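Local coordinates for protein adenosine deaminase 1 (Arthrobacter aurescens, PDB 3RYS) that probably catalyses the zinc-dependent hydrolytic deamination of adenine to hypoxanthine, a step of purine salvage and nitrogen catabolism, at residues Tyr54-Leu59 and Leu63-Ala68; Leu30-Ala35 and Glu48-Lys53. One frame throughout, in Å; residues are numbered along the deposited sequence.

Contact 1: residues Tyr54-Leu59 and Leu63-Ala68; sequences YEFTDL and LDLYYA. With ADE (adenine), chain D.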
loop_
_atom_site.group_PDB
_atom_site.type_symbol
_atom_site.label_atom_id
_atom_site.label_comp_id
_atom_site.label_asym_id
_atom_site.label_seq_id
_atom_site.Cartn_x
_atom_site.Cartn_y
_atom_site.Cartn_z
ATOM N N TYR A 54 14.567 -10.825 -8.184
ATOM C CA TYR A 54 14.026 -9.588 -7.631
ATOM C C TYR A 54 14.752 -8.326 -8.100
ATOM O O TYR A 54 14.699 -7.297 -7.434
ATOM C CB TYR A 54 14.015 -9.650 -6.099
ATOM C CG TYR A 54 12.931 -10.538 -5.523
ATOM C CD1 TYR A 54 12.929 -11.910 -5.748
ATOM C CD2 TYR A 54 11.913 -10.003 -4.745
ATOM C CE1 TYR A 54 11.938 -12.722 -5.221
ATOM C CE2 TYR A 54 10.921 -10.807 -4.214
ATOM C CZ TYR A 54 10.938 -12.164 -4.454
ATOM O OH TYR A 54 9.950 -12.957 -3.918
ATOM N N GLU A 55 15.430 -8.395 -9.238
ATOM C CA GLU A 55 16.008 -7.188 -9.813
ATOM C C GLU A 55 15.078 -6.637 -10.885
ATOM O O GLU A 55 15.039 -7.143 -12.003
ATOM C CB GLU A 55 17.393 -7.449 -10.396
ATOM C CG GLU A 55 18.116 -6.166 -10.782
ATOM C CD GLU A 55 19.425 -6.420 -11.503
ATOM O OE1 GLU A 55 19.618 -7.547 -12.009
ATOM O OE2 GLU A 55 20.257 -5.489 -11.565
ATOM N N PHE A 56 14.329 -5.598 -10.537
ATOM C CA PHE A 56 13.276 -5.093 -11.411
ATOM C C PHE A 56 13.776 -3.993 -12.336
ATOM O O PHE A 56 14.782 -3.344 -12.055
ATOM C CB PHE A 56 12.080 -4.616 -10.584
ATOM C CG PHE A 56 11.635 -5.611 -9.548
ATOM C CD1 PHE A 56 10.989 -6.777 -9.924
ATOM C CD2 PHE A 56 11.878 -5.389 -8.202
ATOM C CE1 PHE A 56 10.587 -7.695 -8.979
ATOM C CE2 PHE A 56 11.481 -6.305 -7.251
ATOM C CZ PHE A 56 10.834 -7.459 -7.637
ATOM N N THR A 57 13.062 -3.802 -13.441
ATOM C CA THR A 57 13.450 -2.848 -14.470
ATOM C C THR A 57 12.428 -1.727 -14.576
ATOM O O THR A 57 12.748 -0.610 -14.986
ATOM C CB THR A 57 13.546 -3.547 -15.832
ATOM O OG1 THR A 57 14.255 -4.781 -15.680
ATOM C CG2 THR A 57 14.267 -2.670 -16.841
ATOM N N ASP A 58 11.190 -2.051 -14.215
ATOM C CA ASP A 58 10.069 -1.116 -14.258
ATOM C C ASP A 58 8.906 -1.742 -13.499
ATOM O O ASP A 58 9.043 -2.839 -12.956
ATOM C CB ASP A 58 9.671 -0.783 -15.704
ATOM C CG ASP A 58 9.317 -2.021 -16.532
ATOM O OD1 ASP A 58 9.399 -3.155 -16.014
ATOM O OD2 ASP A 58 8.951 -1.855 -17.714
ATOM N N LEU A 59 7.769 -1.056 -13.455
ATOM C CA LEU A 59 6.614 -1.576 -12.731
ATOM C C LEU A 59 6.220 -2.958 -13.237
ATOM O O LEU A 59 5.923 -3.857 -12.451
ATOM C CB LEU A 59 5.417 -0.629 -12.842
ATOM C CG LEU A 59 4.144 -1.106 -12.134
ATOM C CD1 LEU A 59 4.397 -1.314 -10.648
ATOM C CD2 LEU A 59 2.993 -0.133 -12.350
ATOM N N LEU A 63 5.350 -6.544 -11.384
ATOM C CA LEU A 63 4.015 -7.128 -11.411
ATOM C C LEU A 63 4.068 -8.591 -11.856
ATOM O O LEU A 63 3.397 -9.452 -11.279
ATOM C CB LEU A 63 3.081 -6.320 -12.319
ATOM C CG LEU A 63 2.620 -4.944 -11.820
ATOM C CD1 LEU A 63 1.758 -4.244 -12.865
ATOM C CD2 LEU A 63 1.862 -5.069 -10.513
ATOM N N ASP A 64 4.878 -8.876 -12.871
ATOM C CA ASP A 64 4.982 -10.240 -13.381
ATOM C C ASP A 64 5.332 -11.236 -12.277
ATOM O O ASP A 64 4.701 -12.287 -12.156
ATOM C CB ASP A 64 5.994 -10.322 -14.526
ATOM C CG ASP A 64 5.491 -9.656 -15.793
ATOM O OD1 ASP A 64 4.260 -9.508 -15.938
ATOM O OD2 ASP A 64 6.326 -9.276 -16.640
ATOM N N LEU A 65 6.336 -10.906 -11.472
ATOM C CA LEU A 65 6.712 -11.759 -10.351
ATOM C C LEU A 65 5.613 -11.734 -9.284
ATOM O O LEU A 65 5.145 -12.777 -8.820
ATOM C CB LEU A 65 8.054 -11.310 -9.765
ATOM C CG LEU A 65 8.649 -12.194 -8.667
ATOM C CD1 LEU A 65 9.030 -13.543 -9.235
ATOM C CD2 LEU A 65 9.851 -11.521 -8.024
ATOM N N TYR A 66 5.209 -10.522 -8.918
ATOM C CA TYR A 66 4.137 -10.268 -7.959
ATOM C C TYR A 66 2.903 -11.140 -8.199
ATOM O O TYR A 66 2.355 -11.726 -7.266
ATOM C CB TYR A 66 3.779 -8.785 -8.042
ATOM C CG TYR A 66 2.578 -8.316 -7.255
ATOM C CD1 TYR A 66 1.376 -8.047 -7.896
ATOM C CD2 TYR A 66 2.660 -8.084 -5.888
ATOM C CE1 TYR A 66 0.279 -7.586 -7.196
ATOM C CE2 TYR A 66 1.569 -7.625 -5.178
ATOM C CZ TYR A 66 0.377 -7.378 -5.837
ATOM O OH TYR A 66 -0.722 -6.918 -5.143
ATOM N N TYR A 67 2.476 -11.228 -9.453
ATOM C CA TYR A 67 1.334 -12.062 -9.820
ATOM C C TYR A 67 1.690 -13.546 -9.842
ATOM O O TYR A 67 0.896 -14.390 -9.419
ATOM C CB TYR A 67 0.764 -11.633 -11.176
ATOM C CG TYR A 67 0.116 -10.276 -11.135
ATOM C CD1 TYR A 67 -0.802 -9.963 -10.144
ATOM C CD2 TYR A 67 0.425 -9.306 -12.075
ATOM C CE1 TYR A 67 -1.399 -8.724 -10.090
ATOM C CE2 TYR A 67 -0.167 -8.057 -12.030
ATOM C CZ TYR A 67 -1.078 -7.773 -11.033
ATOM O OH TYR A 67 -1.679 -6.537 -10.973
ATOM N N ALA A 68 2.883 -13.862 -10.338
ATOM C CA ALA A 68 3.330 -15.245 -10.415
ATOM C C ALA A 68 3.310 -15.888 -9.036
ATOM O O ALA A 68 2.866 -17.027 -8.875
ATOM C CB ALA A 68 4.721 -15.319 -11.006
HETATM N N9 ADE D . 0.416 -3.550 -7.594
HETATM C C8 ADE D . 1.046 -3.811 -6.406
HETATM N N7 ADE D . 1.859 -2.856 -6.004
HETATM C C5 ADE D . 1.754 -1.902 -7.007
HETATM C C6 ADE D . 2.366 -0.642 -7.186
HETATM N N6 ADE D . 3.239 -0.125 -6.314
HETATM N N1 ADE D . 2.043 0.061 -8.295
HETATM C C2 ADE D . 1.168 -0.467 -9.164
HETATM N N3 ADE D . 0.527 -1.638 -9.107
HETATM C C4 ADE D . 0.869 -2.312 -7.994
#

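Contact 2: residues Leu30-Ala35 and Glu48-Lys53; sequences LIFALA and EELREK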
loop_
_atom_site.group_PDB
_atom_site.type_symbol
_atom_site.label_atom_id
_atom_site.label_comp_id
_atom_site.label_asym_id
_atom_site.label_seq_id
_atom_site.Cartn_x
_atom_site.Cartn_y
_atom_site.Cartn_z
ATOM N N LEU A 30 7.664 -17.952 3.050
ATOM C CA LEU A 30 6.247 -18.303 3.101
ATOM C C LEU A 30 5.780 -18.879 1.773
ATOM O O LEU A 30 4.979 -19.815 1.739
ATOM C CB LEU A 30 5.397 -17.093 3.485
ATOM C CG LEU A 30 3.913 -17.398 3.688
ATOM C CD1 LEU A 30 3.734 -18.607 4.592
ATOM C CD2 LEU A 30 3.171 -16.186 4.241
ATOM N N ILE A 31 6.285 -18.316 0.682
ATOM C CA ILE A 31 5.979 -18.824 -0.648
ATOM C C ILE A 31 6.291 -20.324 -0.745
ATOM O O ILE A 31 5.436 -21.122 -1.126
ATOM C CB ILE A 31 6.739 -18.039 -1.734
ATOM C CG1 ILE A 31 6.330 -16.566 -1.698
ATOM C CG2 ILE A 31 6.459 -18.616 -3.102
ATOM C CD1 ILE A 31 6.973 -15.713 -2.779
ATOM N N PHE A 32 7.507 -20.704 -0.378
ATOM C CA PHE A 32 7.901 -22.107 -0.398
ATOM C C PHE A 32 7.106 -22.973 0.582
ATOM O O PHE A 32 6.858 -24.150 0.320
ATOM C CB PHE A 32 9.402 -22.242 -0.141
ATOM C CG PHE A 32 10.228 -22.164 -1.385
ATOM C CD1 PHE A 32 10.383 -20.963 -2.052
ATOM C CD2 PHE A 32 10.844 -23.295 -1.893
ATOM C CE1 PHE A 32 11.139 -20.887 -3.206
ATOM C CE2 PHE A 32 11.602 -23.227 -3.043
ATOM C CZ PHE A 32 11.750 -22.022 -3.701
ATOM N N ALA A 33 6.710 -22.394 1.709
ATOM C CA ALA A 33 5.941 -23.133 2.702
ATOM C C ALA A 33 4.522 -23.412 2.205
ATOM O O ALA A 33 4.001 -24.517 2.363
ATOM C CB ALA A 33 5.908 -22.374 4.022
ATOM N N LEU A 34 3.900 -22.402 1.603
ATOM C CA LEU A 34 2.545 -22.545 1.087
ATOM C C LEU A 34 2.527 -23.441 -0.143
ATOM O O LEU A 34 1.596 -24.223 -0.340
ATOM C CB LEU A 34 1.934 -21.177 0.777
ATOM C CG LEU A 34 1.753 -20.280 2.003
ATOM C CD1 LEU A 34 1.193 -18.922 1.616
ATOM C CD2 LEU A 34 0.860 -20.959 3.030
ATOM N N ALA A 35 3.564 -23.329 -0.966
ATOM C CA ALA A 35 3.719 -24.224 -2.102
ATOM C C ALA A 35 3.716 -25.661 -1.602
ATOM O O ALA A 35 3.026 -26.521 -2.148
ATOM C CB ALA A 35 5.012 -23.921 -2.851
ATOM N N GLU A 48 16.805 -19.657 -3.235
ATOM C CA GLU A 48 17.860 -18.748 -3.659
ATOM C C GLU A 48 17.642 -18.295 -5.103
ATOM O O GLU A 48 17.842 -17.123 -5.433
ATOM C CB GLU A 48 19.231 -19.406 -3.514
ATOM C CG GLU A 48 20.393 -18.476 -3.823
ATOM C CD GLU A 48 21.713 -19.211 -3.910
ATOM O OE1 GLU A 48 21.699 -20.455 -4.050
ATOM O OE2 GLU A 48 22.766 -18.545 -3.842
ATOM N N GLU A 49 17.237 -19.229 -5.962
ATOM C CA GLU A 49 16.959 -18.905 -7.357
ATOM C C GLU A 49 15.783 -17.945 -7.436
ATOM O O GLU A 49 15.685 -17.133 -8.362
ATOM C CB GLU A 49 16.660 -20.162 -8.176
ATOM C CG GLU A 49 16.374 -19.872 -9.651
ATOM C CD GLU A 49 15.795 -21.067 -10.392
ATOM O OE1 GLU A 49 16.090 -22.218 -10.002
ATOM O OE2 GLU A 49 15.045 -20.854 -11.370
ATOM N N LEU A 50 14.889 -18.042 -6.457
ATOM C CA LEU A 50 13.758 -17.132 -6.374
ATOM C C LEU A 50 14.217 -15.708 -6.051
ATOM O O LEU A 50 13.891 -14.772 -6.782
ATOM C CB LEU A 50 12.726 -17.621 -5.352
ATOM C CG LEU A 50 11.608 -16.630 -5.010
ATOM C CD1 LEU A 50 10.935 -16.101 -6.270
ATOM C CD2 LEU A 50 10.588 -17.258 -4.077
ATOM N N ARG A 51 14.973 -15.547 -4.965
ATOM C CA ARG A 51 15.448 -14.223 -4.556
ATOM C C ARG A 51 16.249 -13.566 -5.677
ATOM O O ARG A 51 16.324 -12.342 -5.776
ATOM C CB ARG A 51 16.301 -14.310 -3.288
ATOM C CG ARG A 51 15.697 -15.151 -2.178
ATOM C CD ARG A 51 16.257 -14.763 -0.816
ATOM N NE ARG A 51 15.640 -13.537 -0.312
ATOM C CZ ARG A 51 14.763 -13.493 0.686
ATOM N NH1 ARG A 51 14.401 -14.605 1.311
ATOM N NH2 ARG A 51 14.254 -12.332 1.068
ATOM N N GLU A 52 16.838 -14.404 -6.521
ATOM C CA GLU A 52 17.636 -13.960 -7.651
ATOM C C GLU A 52 16.791 -13.205 -8.676
ATOM O O GLU A 52 17.320 -12.481 -9.518
ATOM C CB GLU A 52 18.276 -15.180 -8.309
ATOM C CG GLU A 52 19.445 -14.881 -9.220
ATOM C CD GLU A 52 20.185 -16.144 -9.625
ATOM O OE1 GLU A 52 20.022 -17.176 -8.935
ATOM O OE2 GLU A 52 20.930 -16.105 -10.628
ATOM N N LYS A 53 15.474 -13.372 -8.595
ATOM C CA LYS A 53 14.564 -12.808 -9.592
ATOM C C LYS A 53 13.971 -11.458 -9.188
ATOM O O LYS A 53 12.998 -10.996 -9.787
ATOM C CB LYS A 53 13.432 -13.794 -9.905
ATOM C CG LYS A 53 13.874 -15.033 -10.663
ATOM C CD LYS A 53 12.678 -15.854 -11.108
ATOM C CE LYS A 53 13.106 -17.024 -11.982
ATOM N NZ LYS A 53 11.938 -17.842 -12.429
#

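Contact 1: residues Tyr54-Leu59 and Leu63-Ala68
Leu65 on helix 59-69 lays methyl CD2 over one face of the Tyr54 ring, in the helical cap over the active-site mouth of this TIM-barrel amidohydrolase of the adenosine deaminase family. Leu65 CD2 lies 3.7 Å from the centroid of the Tyr54 ring, 11° off its normal: a CH-pi contact over the middle of the face, the two side chains crossing at about a right angle. The Leu65 side chain reaches it because CG stands anti to the backbone N (chi1 -174°), carrying the branch out toward the loop. The same methyl meets the Phe56 ring differently, at its edge and near its plane, with CE1 4.0 Å away. One face of the Phe56 ring carries the backbone carbonyl of Tyr54, its O 3.3 Å above the plane and offset toward the rim. An alanine in place of Tyr54 would remove the ring and is likely to leave Leu65 CD2 without the face it rests on, opening a gap over that methyl.

Two residues earlier on the helix, Leu63 N donates to Leu59 O, a nearly straight bond of its first turn. Beside this bond Leu59 CG packs on Leu63 CD1, and both leucines turn a methyl to the adenine: Leu59 CD1 is 3.6 Å from N1, Leu63 CD2 3.6 Å from N9. Tyr66 points its side chain elsewhere, its hydroxyl bonded to Asp103, yet its ring belongs to the same pocket: adenine C8 sits over one face, toward the rim, 3.7 Å from Tyr66 CZ.

Contact 2: residues Leu30-Ala35 and Glu48-Lys53
The Phe32 ring presents its edge, not a face, to Leu50: methyl CD2 lies in the ring plane, 3.8 Å from Phe32 CE1. This is helix-to-helix packing in the cap outside the TIM barrel, where helix 28-37 meets the short helix 47-51. The phenyl ring and the leucine slide past each other in opposite directions, each reaching from its own helix toward the other and meeting through a single ring carbon, CE1.

Ile31, the preceding residue on helix 28-37, supplies the second partner. Its CG1 is anti to the carbonyl carbon (chi1 -61°), and the chain then extends straight, which brings CD1 to the same leucine methyl at 4.1 Å. Leu50 CD2 is thus held between an aromatic edge and an aliphatic end from two successive residues, and its own CG lies anti to the backbone N (chi1 170°), extending the branch away from its helix. The contact is apolar throughout and modest in extent, burying 122 Å² in all; the backbones stay well apart, with Phe32 CA and Leu50 CA 9.7 Å from each other.

Two further links tie the helices together around this point: Leu50 also touches Pro28 at the start of helix 28-37, and Arg51 forms a salt bridge through NH1 with Glu29. Tyr44, in the loop between the helices, covers Leu50 as well. After Leu50 the chain makes a turn in which Lys53 N donates to Leu50 O at 2.8 Å.

Overall arrangement
Contact 2 closes before contact 1 opens, so the two come in series along the chain: helix 28-37 meets helix 47-51, and the loop that follows packs on helix 59-69. Their centres are 14 Å apart, on the same side of the chain's centre, and they touch directly. Leu65 CD2 lies 3.6 Å from Lys53 O, and Tyr54 OH is 4.2 Å from Ile31 CD1, so both pairs bridge the two contacts. Leu59, Leu63 and Tyr66 of contact 1 belong to the adenine pocket, whereas in contact 2 the Ile31 side chain is about 14 Å from the adenine. Together they belong to one part of the cap over the barrel mouth, made of these three helices and their connecting loops.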